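Local coordinates for protein prolyl-tRNA synthetase (Naegleria fowleri, PDB 6UYH) that probably charges its cognate tRNA with proline at the expense of ATP, and is bound here by halofuginone and the ATP analogue AMPPNP, at residues Lys411-Asn414 and Glu415-Val419; Pro424-Ile427 and Lys428-Ser432; Val102-Gly106 and Asn107-Gln111; Thr119-Thr122 and Ile123-Ser127. All coordinates share one frame; numbering follows the deposited sequence.

Contact 1: residues Lys411-Asn414 and Glu415-Val419; sequences KEMN and ERIVV
Met413 and Ile417 meet on the packed side of a helix-to-strand junction, where the C-terminal part of helix 391-415 runs into strand 417-419. Met413 CG lies 4.3 Å from Ile417 CD1, and both side chains also rest on Ile204 and on Met435 of the parallel neighbouring strand 435-440. The backbone records the change of direction. Glu415 N still bonds to Lys411 O in the alpha-helical manner, at 3.0 Å. The next two links span three residues: Arg416 N donates to Met413 O at 2.9 Å and Ile417 N to Asn414 O at 3.3 Å. Both donors stand well above the carbonyl planes. The Arg416 chain, bent at chi2 and chi3, passes CG 3.1 Å from Glu412 O and carries its guanidinium away from the junction, where NH2 is hydrogen-bonded to Ala228 O and Gly433 O. The solvent side is looser and rests on charge: Lys411 and Glu415 are both exposed and form an i to i+4 salt bridge. With CG anti to the backbone N (chi1 178°), the lysine chain runs extended as far as CE, crosses the Glu415 chain at an angle and bends only at its last torsion. Lys411 NZ reaches Glu415 OE2 at 2.9 Å, approaching from 35° out of the carboxylate plane.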
loop_
_atom_site.group_PDB
_atom_site.type_symbol
_atom_site.label_atom_id
_atom_site.label_comp_id
_atom_site.label_asym_id
_atom_site.label_seq_id
_atom_site.Cartn_x
_atom_site.Cartn_y
_atom_site.Cartn_z
ATOM N N LYS A 411 30.285 5.798 -14.101
ATOM C CA LYS A 411 31.341 6.106 -15.066
ATOM C C LYS A 411 30.752 6.483 -16.420
ATOM O O LYS A 411 31.184 7.463 -17.042
ATOM C CB LYS A 411 32.288 4.915 -15.191
ATOM C CG LYS A 411 33.416 5.055 -16.208
ATOM C CD LYS A 411 34.230 3.764 -16.222
ATOM C CE LYS A 411 34.875 3.494 -17.569
ATOM N NZ LYS A 411 35.876 4.527 -17.904
ATOM N N GLU A 412 29.749 5.728 -16.882
ATOM C CA GLU A 412 29.053 6.089 -18.115
ATOM C C GLU A 412 28.433 7.477 -18.009
ATOM O O GLU A 412 28.575 8.304 -18.917
ATOM C CB GLU A 412 27.973 5.057 -18.443
ATOM C CG GLU A 412 28.489 3.676 -18.798
ATOM C CD GLU A 412 27.374 2.730 -19.225
ATOM O OE1 GLU A 412 26.302 3.220 -19.640
ATOM O OE2 GLU A 412 27.565 1.497 -19.141
ATOM N N MET A 413 27.734 7.754 -16.905
ATOM C CA MET A 413 27.072 9.050 -16.773
ATOM C C MET A 413 28.079 10.196 -16.809
ATOM O O MET A 413 27.888 11.183 -17.533
ATOM C CB MET A 413 26.253 9.096 -15.484
ATOM C CG MET A 413 25.526 10.438 -15.301
ATOM S SD MET A 413 24.406 10.454 -13.900
ATOM C CE MET A 413 25.594 10.508 -12.570
ATOM N N ASN A 414 29.168 10.074 -16.040
ATOM C CA ASN A 414 30.130 11.169 -15.935
ATOM C C ASN A 414 30.838 11.415 -17.261
ATOM O O ASN A 414 31.138 12.565 -17.603
ATOM C CB ASN A 414 31.148 10.876 -14.831
ATOM C CG ASN A 414 30.582 11.097 -13.446
ATOM O OD1 ASN A 414 29.707 11.942 -13.256
ATOM N ND2 ASN A 414 31.077 10.341 -12.469
ATOM N N GLU A 415 31.118 10.347 -18.015
ATOM C CA GLU A 415 31.701 10.491 -19.348
ATOM C C GLU A 415 30.774 11.227 -20.304
ATOM O O GLU A 415 31.241 11.743 -21.329
ATOM C CB GLU A 415 32.026 9.116 -19.942
ATOM C CG GLU A 415 33.224 8.406 -19.333
ATOM C CD GLU A 415 33.335 6.948 -19.779
ATOM O OE1 GLU A 415 32.335 6.386 -20.284
ATOM O OE2 GLU A 415 34.425 6.364 -19.617
ATOM N N ARG A 416 29.474 11.274 -20.002
ATOM C CA ARG A 416 28.477 11.858 -20.889
ATOM C C ARG A 416 27.988 13.208 -20.390
ATOM O O ARG A 416 26.933 13.681 -20.822
ATOM C CB ARG A 416 27.302 10.899 -21.070
ATOM C CG ARG A 416 27.710 9.546 -21.616
ATOM C CD ARG A 416 27.872 9.569 -23.110
ATOM N NE ARG A 416 26.579 9.593 -23.777
ATOM C CZ ARG A 416 25.833 8.510 -23.990
ATOM N NH1 ARG A 416 26.265 7.321 -23.587
ATOM N NH2 ARG A 416 24.659 8.618 -24.604
ATOM N N ILE A 417 28.726 13.823 -19.470
ATOM C CA ILE A 417 28.494 15.200 -19.045
ATOM C C ILE A 417 29.639 16.036 -19.599
ATOM O O ILE A 417 30.802 15.824 -19.236
ATOM C CB ILE A 417 28.405 15.322 -17.519
ATOM C CG1 ILE A 417 27.178 14.579 -16.990
ATOM C CG2 ILE A 417 28.326 16.789 -17.112
ATOM C CD1 ILE A 417 27.208 14.371 -15.480
ATOM N N VAL A 418 29.314 16.968 -20.490
ATOM C CA VAL A 418 30.295 17.760 -21.215
ATOM C C VAL A 418 30.100 19.221 -20.841
ATOM O O VAL A 418 28.976 19.732 -20.904
ATOM C CB VAL A 418 30.143 17.577 -22.734
ATOM C CG1 VAL A 418 31.152 18.431 -23.473
ATOM C CG2 VAL A 418 30.285 16.099 -23.106
ATOM N N VAL A 419 31.192 19.894 -20.490
ATOM C CA VAL A 419 31.171 21.345 -20.315
ATOM C C VAL A 419 31.099 22.000 -21.691
ATOM O O VAL A 419 32.000 21.831 -22.522
ATOM C CB VAL A 419 32.415 21.821 -19.556
ATOM C CG1 VAL A 419 32.418 23.348 -19.440
ATOM C CG2 VAL A 419 32.488 21.178 -18.188
#

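Contact 2: residues Pro424-Ile427 and Lys428-Ser432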
loop_
_atom_site.group_PDB
_atom_site.type_symbol
_atom_site.label_atom_id
_atom_site.label_comp_id
_atom_site.label_asym_id
_atom_site.label_seq_id
_atom_site.Cartn_x
_atom_site.Cartn_y
_atom_site.Cartn_z
ATOM N N PRO A 424 27.880 26.286 -30.398
ATOM C CA PRO A 424 28.289 25.168 -31.267
ATOM C C PRO A 424 28.735 23.945 -30.490
ATOM O O PRO A 424 28.456 22.816 -30.906
ATOM C CB PRO A 424 29.436 25.768 -32.098
ATOM C CG PRO A 424 29.182 27.240 -32.083
ATOM C CD PRO A 424 28.609 27.529 -30.727
ATOM N N GLU A 425 29.420 24.144 -29.364
ATOM C CA GLU A 425 29.778 23.018 -28.506
ATOM C C GLU A 425 28.546 22.371 -27.899
ATOM O O GLU A 425 28.459 21.141 -27.825
ATOM C CB GLU A 425 30.714 23.479 -27.396
ATOM C CG GLU A 425 32.105 23.857 -27.885
ATOM C CD GLU A 425 32.906 24.517 -26.789
ATOM O OE1 GLU A 425 32.687 25.722 -26.551
ATOM O OE2 GLU A 425 33.740 23.831 -26.159
ATOM N N PHE A 426 27.595 23.191 -27.447
ATOM C CA PHE A 426 26.371 22.687 -26.830
ATOM C C PHE A 426 25.587 21.801 -27.792
ATOM O O PHE A 426 25.233 20.662 -27.462
ATOM C CB PHE A 426 25.527 23.879 -26.369
ATOM C CG PHE A 426 24.166 23.512 -25.808
ATOM C CD1 PHE A 426 24.045 22.963 -24.545
ATOM C CD2 PHE A 426 23.015 23.784 -26.527
ATOM C CE1 PHE A 426 22.800 22.655 -24.026
ATOM C CE2 PHE A 426 21.773 23.479 -26.015
ATOM C CZ PHE A 426 21.668 22.919 -24.759
ATOM N N ILE A 427 25.312 22.304 -28.999
ATOM C CA ILE A 427 24.454 21.537 -29.892
ATOM C C ILE A 427 25.165 20.271 -30.351
ATOM O O ILE A 427 24.523 19.234 -30.559
ATOM C CB ILE A 427 23.982 22.404 -31.076
ATOM C CG1 ILE A 427 22.911 21.661 -31.875
ATOM C CG2 ILE A 427 25.150 22.812 -31.972
ATOM C CD1 ILE A 427 21.670 21.338 -31.068
ATOM N N LYS A 428 26.492 20.324 -30.493
ATOM C CA LYS A 428 27.251 19.144 -30.888
ATOM C C LYS A 428 27.149 18.057 -29.829
ATOM O O LYS A 428 26.882 16.885 -30.140
ATOM C CB LYS A 428 28.712 19.528 -31.128
ATOM C CG LYS A 428 29.660 18.353 -31.355
ATOM C CD LYS A 428 31.110 18.820 -31.285
ATOM C CE LYS A 428 32.073 17.654 -31.169
ATOM N NZ LYS A 428 32.367 17.054 -32.490
ATOM N N ALA A 429 27.365 18.432 -28.566
ATOM C CA ALA A 429 27.303 17.459 -27.477
ATOM C C ALA A 429 25.890 16.927 -27.289
ATOM O O ALA A 429 25.698 15.734 -27.025
ATOM C CB ALA A 429 27.826 18.098 -26.189
ATOM N N LEU A 430 24.887 17.789 -27.447
ATOM C CA LEU A 430 23.497 17.350 -27.351
ATOM C C LEU A 430 23.177 16.300 -28.408
ATOM O O LEU A 430 22.581 15.255 -28.112
ATOM C CB LEU A 430 22.579 18.563 -27.498
ATOM C CG LEU A 430 21.147 18.443 -27.016
ATOM C CD1 LEU A 430 21.130 18.332 -25.482
ATOM C CD2 LEU A 430 20.360 19.636 -27.515
ATOM N N ASN A 431 23.571 16.560 -29.657
ATOM C CA ASN A 431 23.275 15.628 -30.739
ATOM C C ASN A 431 24.046 14.316 -30.625
ATOM O O ASN A 431 23.642 13.327 -31.246
ATOM C CB ASN A 431 23.547 16.289 -32.089
ATOM C CG ASN A 431 22.386 17.147 -32.559
ATOM O OD1 ASN A 431 21.251 16.986 -32.103
ATOM N ND2 ASN A 431 22.659 18.054 -33.486
ATOM N N SER A 432 25.138 14.273 -29.865
ATOM C CA SER A 432 25.844 13.020 -29.628
ATOM C C SER A 432 25.405 12.340 -28.334
ATOM O O SER A 432 26.076 11.410 -27.875
ATOM C CB SER A 432 27.357 13.247 -29.625
ATOM O OG SER A 432 27.729 14.300 -28.759
#
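Leu430 is approached through its CD2 methyl by two side chains of the preceding turn. Ile427 CD1 comes to 4.2 Å from Leu430 CD2, the two chains crossing at a slant, and Phe426 CE2 lies 4.4 Å from the same Leu430 CD2. Ile427 sends CG1 anti to its own backbone N (chi1 -171°), which carries CD1 forward along the helix and also lays CG1 beside Asn431, 4.0 Å from Asn431 ND2. Beneath these side chains runs regular alpha-helical bonding: Ala429 N to Glu425 O at 3.0 Å, Leu430 N to Phe426 O at 2.9 Å, and Asn431 N to Ile427 O at 3.0 Å. The helix is 423-431, which connects the parallel strands 417-419 and 435-440 of the C-terminal domain, and its buried face carries Phe426, Ala429 and Leu430. Phe426 rests on Cys436 and Ile438, on Phe509 of strand 505-512 and on Ile450 of helix 444-457, while its ring meets that of Trp423 at about 45°. Farther out, the amide of Asn431 is gripped from both ends: OD1 accepts a bond from Val459 N, and ND2 makes a weak one to Glu457 O. Toward the start of the helix, Glu425 OE1 is hydrogen-bonded to Thr422 OG1.

Contact 3: residues Val102-Gly106 and Asn107-Gln111; sequences VTKSG and NSDLQ
Lys104 and Asp109 are drawn together by their torsions: the lysine chain leaves CB beside its own backbone N and then bends at chi3 (71°), passing its methylenes across Asp109 OD1, while Asp109 turns CG beside its own N (chi1 -73°). Lys104 CG is 3.3 Å from Asp109 OD1, but Lys104 NZ stays 4.3 Å from Asp109 OD1, so the opposite charges are neighbours without a salt bridge. The two residues form a non-hydrogen-bonded pair, their CB atoms diverging and the side chains coming back together farther out, in a tight antiparallel beta hairpin of strands 100-105 and 108-116, closed by a type II' turn from Ser105 to Ser108. Gly106 takes the positive phi (59°) that this turn needs at its second position. Two bonds close the end: Ser105 N to Ser108 O and Ser108 N to Ser105 O, each N to O distance being 3.0 Å. Farther along, Leu110 N donates to Thr103 O at 2.9 Å, almost straight.

Leu110 packs over the first strand, splitting its methyls: CD1 lies 3.9 Å from Val102 CG1 and CD2 3.7 Å from Ser105 OG. Leu110 and Ser105 also rest on Trp151 of the second subunit. Val102 and Lys104 pair antiparallel with a strand of that chain, carrying the sheet across the dimer interface, and Thr103 OG1 bonds to Thr103 OG1 of the second subunit. Waters stitch the hairpin further. One donates to both Thr103 O and Leu110 O, and another, bonded to Thr103 OG1, donates to Asp109 OD1 over 2.6 Å.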
loop_
_atom_site.group_PDB
_atom_site.type_symbol
_atom_site.label_atom_id
_atom_site.label_comp_id
_atom_site.label_asym_id
_atom_site.label_seq_id
_atom_site.Cartn_x
_atom_site.Cartn_y
_atom_site.Cartn_z
ATOM N N VAL A 102 -14.773 12.216 -12.336
ATOM C CA VAL A 102 -15.891 11.297 -12.159
ATOM C C VAL A 102 -17.172 12.099 -12.322
ATOM O O VAL A 102 -17.387 13.084 -11.610
ATOM C CB VAL A 102 -15.843 10.621 -10.780
ATOM C CG1 VAL A 102 -17.083 9.751 -10.574
ATOM C CG2 VAL A 102 -14.568 9.818 -10.624
ATOM N N THR A 103 -18.021 11.703 -13.271
ATOM C CA THR A 103 -19.235 12.467 -13.522
ATOM C C THR A 103 -20.508 11.640 -13.510
ATOM O O THR A 103 -21.591 12.208 -13.676
ATOM C CB THR A 103 -19.153 13.202 -14.871
ATOM O OG1 THR A 103 -19.363 12.265 -15.932
ATOM C CG2 THR A 103 -17.793 13.875 -15.043
ATOM N N LYS A 104 -20.423 10.329 -13.340
ATOM C CA LYS A 104 -21.610 9.492 -13.392
ATOM C C LYS A 104 -21.476 8.364 -12.380
ATOM O O LYS A 104 -20.375 7.891 -12.091
ATOM C CB LYS A 104 -21.845 8.892 -14.796
ATOM C CG LYS A 104 -22.018 9.908 -15.915
ATOM C CD LYS A 104 -22.435 9.251 -17.226
ATOM C CE LYS A 104 -23.859 8.740 -17.160
ATOM N NZ LYS A 104 -24.426 8.507 -18.518
ATOM N N SER A 105 -22.617 7.942 -11.848
ATOM C CA SER A 105 -22.727 6.702 -11.097
ATOM C C SER A 105 -23.815 5.881 -11.770
ATOM O O SER A 105 -24.900 6.404 -12.047
ATOM C CB SER A 105 -23.064 6.951 -9.620
ATOM O OG SER A 105 -24.365 7.494 -9.484
ATOM N N GLY A 106 -23.511 4.624 -12.076
ATOM C CA GLY A 106 -24.454 3.839 -12.853
ATOM C C GLY A 106 -24.705 4.514 -14.188
ATOM O O GLY A 106 -23.771 4.855 -14.918
ATOM N N ASN A 107 -25.979 4.750 -14.499
ATOM C CA ASN A 107 -26.365 5.434 -15.726
ATOM C C ASN A 107 -26.753 6.891 -15.498
ATOM O O ASN A 107 -27.219 7.548 -16.434
ATOM C CB ASN A 107 -27.523 4.693 -16.400
ATOM C CG ASN A 107 -27.098 3.362 -16.989
ATOM O OD1 ASN A 107 -26.708 3.282 -18.157
ATOM N ND2 ASN A 107 -27.167 2.308 -16.182
ATOM N N SER A 108 -26.565 7.410 -14.289
ATOM C CA SER A 108 -27.054 8.725 -13.905
ATOM C C SER A 108 -25.894 9.699 -13.727
ATOM O O SER A 108 -24.865 9.351 -13.141
ATOM C CB SER A 108 -27.856 8.644 -12.603
ATOM O OG SER A 108 -28.644 7.467 -12.559
ATOM N N ASP A 109 -26.070 10.921 -14.231
ATOM C CA ASP A 109 -25.099 11.979 -13.984
ATOM C C ASP A 109 -25.083 12.344 -12.505
ATOM O O ASP A 109 -26.131 12.406 -11.854
ATOM C CB ASP A 109 -25.429 13.225 -14.814
ATOM C CG ASP A 109 -25.125 13.049 -16.285
ATOM O OD1 ASP A 109 -24.156 12.338 -16.610
ATOM O OD2 ASP A 109 -25.855 13.630 -17.117
ATOM N N LEU A 110 -23.885 12.574 -11.970
ATOM C CA LEU A 110 -23.773 13.115 -10.620
ATOM C C LEU A 110 -24.153 14.593 -10.624
ATOM O O LEU A 110 -23.860 15.322 -11.576
ATOM C CB LEU A 110 -22.350 12.951 -10.087
ATOM C CG LEU A 110 -21.765 11.544 -9.971
ATOM C CD1 LEU A 110 -20.324 11.621 -9.467
ATOM C CD2 LEU A 110 -22.627 10.682 -9.054
ATOM N N GLN A 111 -24.809 15.044 -9.550
ATOM C CA GLN A 111 -25.026 16.482 -9.414
ATOM C C GLN A 111 -23.703 17.217 -9.229
ATOM O O GLN A 111 -23.551 18.349 -9.701
ATOM C CB GLN A 111 -25.974 16.778 -8.249
HETATM O O HOH W 1 -22.240 14.859 -13.754
HETATM O O HOH W 2 -21.784 12.901 -17.373
HETATM O O HOH W 3 -27.533 5.482 -10.667
#

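Contact 4: residues Thr119-Thr122 and Ile123-Ser127; sequences TSET and IMYPS. With HFG (7-bromo-6-chloro-3-{3-[(2R,3S)-3-hydroxypiperidin-2-yl]-2-oxopropyl}quinazolin-4(3H)-one), chain D.
Glu121 presents its own backbone to the face of the Tyr125 ring one turn later: Glu121 O sits 3.1 Å above the ring plane toward the rim, and Glu121 CA lies 4.0 Å from the centroid, 13° off the normal, a CH-pi contact. Glu121 O also accepts a hydrogen bond from Tyr125 N at 3.0 Å. This is the start of helix 121-131 in the class II synthetase core, where Glu121 and the preceding Thr119 line the halofuginone pocket. Tyr125 is held in turn by a hydrogen bond between its OH and His171 ND1. The Glu121 chain bends at chi2 (83°), running alongside the ring with the carboxylate nearly perpendicular to it and turning toward the inhibitor. A compact triangle forms there. Thr119 OG1 donates to Glu121 OE1 at 2.6 Å, on the syn side of the carboxylate, which orients the hydroxyl to accept a bond from the piperidine N1' of halofuginone. As in related complexes, this ring probably takes the place of proline. Elsewhere on this turn Met124 SD packs 3.7 Å from Ser120 CB, and Ile123 packs on Tyr39 of the second subunit. The piperidine nitrogen also meets the acid directly, N1' donating to Glu121 OE2 at 2.6 Å.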
loop_
_atom_site.group_PDB
_atom_site.type_symbol
_atom_site.label_atom_id
_atom_site.label_comp_id
_atom_site.label_asym_id
_atom_site.label_seq_id
_atom_site.Cartn_x
_atom_site.Cartn_y
_atom_site.Cartn_z
ATOM N N THR A 119 -2.307 14.687 -7.015
ATOM C CA THR A 119 -1.376 15.036 -5.944
ATOM C C THR A 119 -2.279 15.525 -4.814
ATOM O O THR A 119 -3.442 15.857 -5.077
ATOM C CB THR A 119 -0.333 16.089 -6.361
ATOM O OG1 THR A 119 0.543 16.331 -5.251
ATOM C CG2 THR A 119 -1.005 17.404 -6.766
ATOM N N SER A 120 -1.806 15.567 -3.563
ATOM C CA SER A 120 -2.735 15.721 -2.442
ATOM C C SER A 120 -2.634 17.038 -1.665
ATOM O O SER A 120 -3.232 17.135 -0.588
ATOM C CB SER A 120 -2.583 14.547 -1.476
ATOM O OG SER A 120 -2.896 13.347 -2.159
ATOM N N GLU A 121 -1.933 18.059 -2.182
ATOM C CA GLU A 121 -1.872 19.335 -1.467
ATOM C C GLU A 121 -3.265 19.859 -1.112
ATOM O O GLU A 121 -3.516 20.257 0.033
ATOM C CB GLU A 121 -1.134 20.383 -2.301
ATOM C CG GLU A 121 0.391 20.271 -2.282
ATOM C CD GLU A 121 0.925 19.249 -3.269
ATOM O OE1 GLU A 121 0.126 18.613 -3.988
ATOM O OE2 GLU A 121 2.157 19.083 -3.329
ATOM N N THR A 122 -4.180 19.895 -2.093
ATOM C CA THR A 122 -5.502 20.478 -1.850
ATOM C C THR A 122 -6.424 19.531 -1.095
ATOM O O THR A 122 -7.476 19.970 -0.605
ATOM C CB THR A 122 -6.185 20.902 -3.159
ATOM O OG1 THR A 122 -6.448 19.748 -3.971
ATOM C CG2 THR A 122 -5.321 21.912 -3.930
ATOM N N ILE A 123 -6.041 18.255 -0.994
ATOM C CA ILE A 123 -6.780 17.255 -0.229
ATOM C C ILE A 123 -6.383 17.301 1.244
ATOM O O ILE A 123 -7.221 17.090 2.126
ATOM C CB ILE A 123 -6.519 15.858 -0.831
ATOM C CG1 ILE A 123 -7.004 15.809 -2.282
ATOM C CG2 ILE A 123 -7.158 14.737 0.023
ATOM C CD1 ILE A 123 -6.691 14.485 -2.993
ATOM N N MET A 124 -5.115 17.596 1.530
ATOM C CA MET A 124 -4.565 17.512 2.875
ATOM C C MET A 124 -4.507 18.839 3.615
ATOM O O MET A 124 -4.664 18.851 4.840
ATOM C CB MET A 124 -3.155 16.922 2.816
ATOM C CG MET A 124 -3.143 15.496 2.321
ATOM S SD MET A 124 -1.458 14.896 2.047
ATOM C CE MET A 124 -0.872 14.793 3.733
ATOM N N TYR A 125 -4.293 19.950 2.922
ATOM C CA TYR A 125 -3.934 21.159 3.655
ATOM C C TYR A 125 -5.109 21.804 4.392
ATOM O O TYR A 125 -4.870 22.478 5.401
ATOM C CB TYR A 125 -3.232 22.158 2.724
ATOM C CG TYR A 125 -1.864 21.674 2.266
ATOM C CD1 TYR A 125 -1.282 20.538 2.840
ATOM C CD2 TYR A 125 -1.162 22.325 1.255
ATOM C CE1 TYR A 125 -0.041 20.083 2.428
ATOM C CE2 TYR A 125 0.087 21.872 0.828
ATOM C CZ TYR A 125 0.638 20.748 1.418
ATOM O OH TYR A 125 1.877 20.288 1.006
ATOM N N PRO A 126 -6.376 21.600 3.997
ATOM C CA PRO A 126 -7.456 22.037 4.902
ATOM C C PRO A 126 -7.409 21.338 6.252
ATOM O O PRO A 126 -7.689 21.969 7.278
ATOM C CB PRO A 126 -8.729 21.712 4.107
ATOM C CG PRO A 126 -8.299 21.846 2.681
ATOM C CD PRO A 126 -6.914 21.239 2.670
ATOM N N SER A 127 -7.030 20.055 6.283
ATOM C CA SER A 127 -6.848 19.359 7.557
ATOM C C SER A 127 -5.661 19.915 8.328
ATOM O O SER A 127 -5.709 20.026 9.559
ATOM C CB SER A 127 -6.656 17.861 7.313
ATOM O OG SER A 127 -7.842 17.292 6.809
HETATM O "O4'" HFG D . 2.492 17.230 -7.575
HETATM C C21 HFG D . 3.169 18.233 -7.657
HETATM C "C3'" HFG D . 3.957 18.764 -6.481
HETATM C "C2'" HFG D . 4.365 17.725 -5.428
HETATM N "N1'" HFG D . 3.213 17.168 -4.708
HETATM C "C6'" HFG D . 3.627 16.291 -3.606
HETATM C "C5'" HFG D . 4.463 15.135 -4.087
HETATM C "C4'" HFG D . 5.654 15.640 -4.907
HETATM C C39 HFG D . 5.195 16.578 -6.008
HETATM O "O7'" HFG D . 6.335 17.099 -6.700
HETATM C "C1'" HFG D . 3.249 19.037 -8.964
HETATM N N3 HFG D . 2.099 18.787 -9.829
HETATM C C4 HFG D . 0.863 19.269 -9.419
HETATM O O11 HFG D . 0.748 19.919 -8.396
HETATM C C10 HFG D . -0.246 18.880 -10.300
HETATM C C5 HFG D . -1.544 19.304 -10.022
HETATM C C2 HFG D . 2.242 18.030 -10.961
HETATM N N1 HFG D . 1.298 17.655 -11.748
HETATM C C9 HFG D . 0.009 18.071 -11.410
HETATM C C8 HFG D . -1.051 17.639 -12.207
HETATM C C7 HFG D . -2.338 18.046 -11.899
HETATM BR BR1 HFG D . -3.762 17.357 -12.939
HETATM C C6 HFG D . -2.579 18.895 -10.839
HETATM CL CL1 HFG D . -4.174 19.515 -10.530
#

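In the fold
Along the chain the order is contact 3, contact 4, contact 1, contact 2, with no overlap. Contacts 3 and 4 share the class II core: strand 108-116 leads on to helix 121-131, their centres are 25 Å apart, and both reach the second subunit; the helix that carries Glu121 is thus the next element after a hairpin of the dimer interface. Contacts 1 and 2 are 13 Å apart between centres and touch, Val418 CB lying 4.2 Å from Ala429 CB, where strand 417-419 packs against the helix that follows it, 423-431. Contact 1 lies across the chain's centre from both core contacts, with centres 53 Å from contact 3 and 40 Å from contact 4.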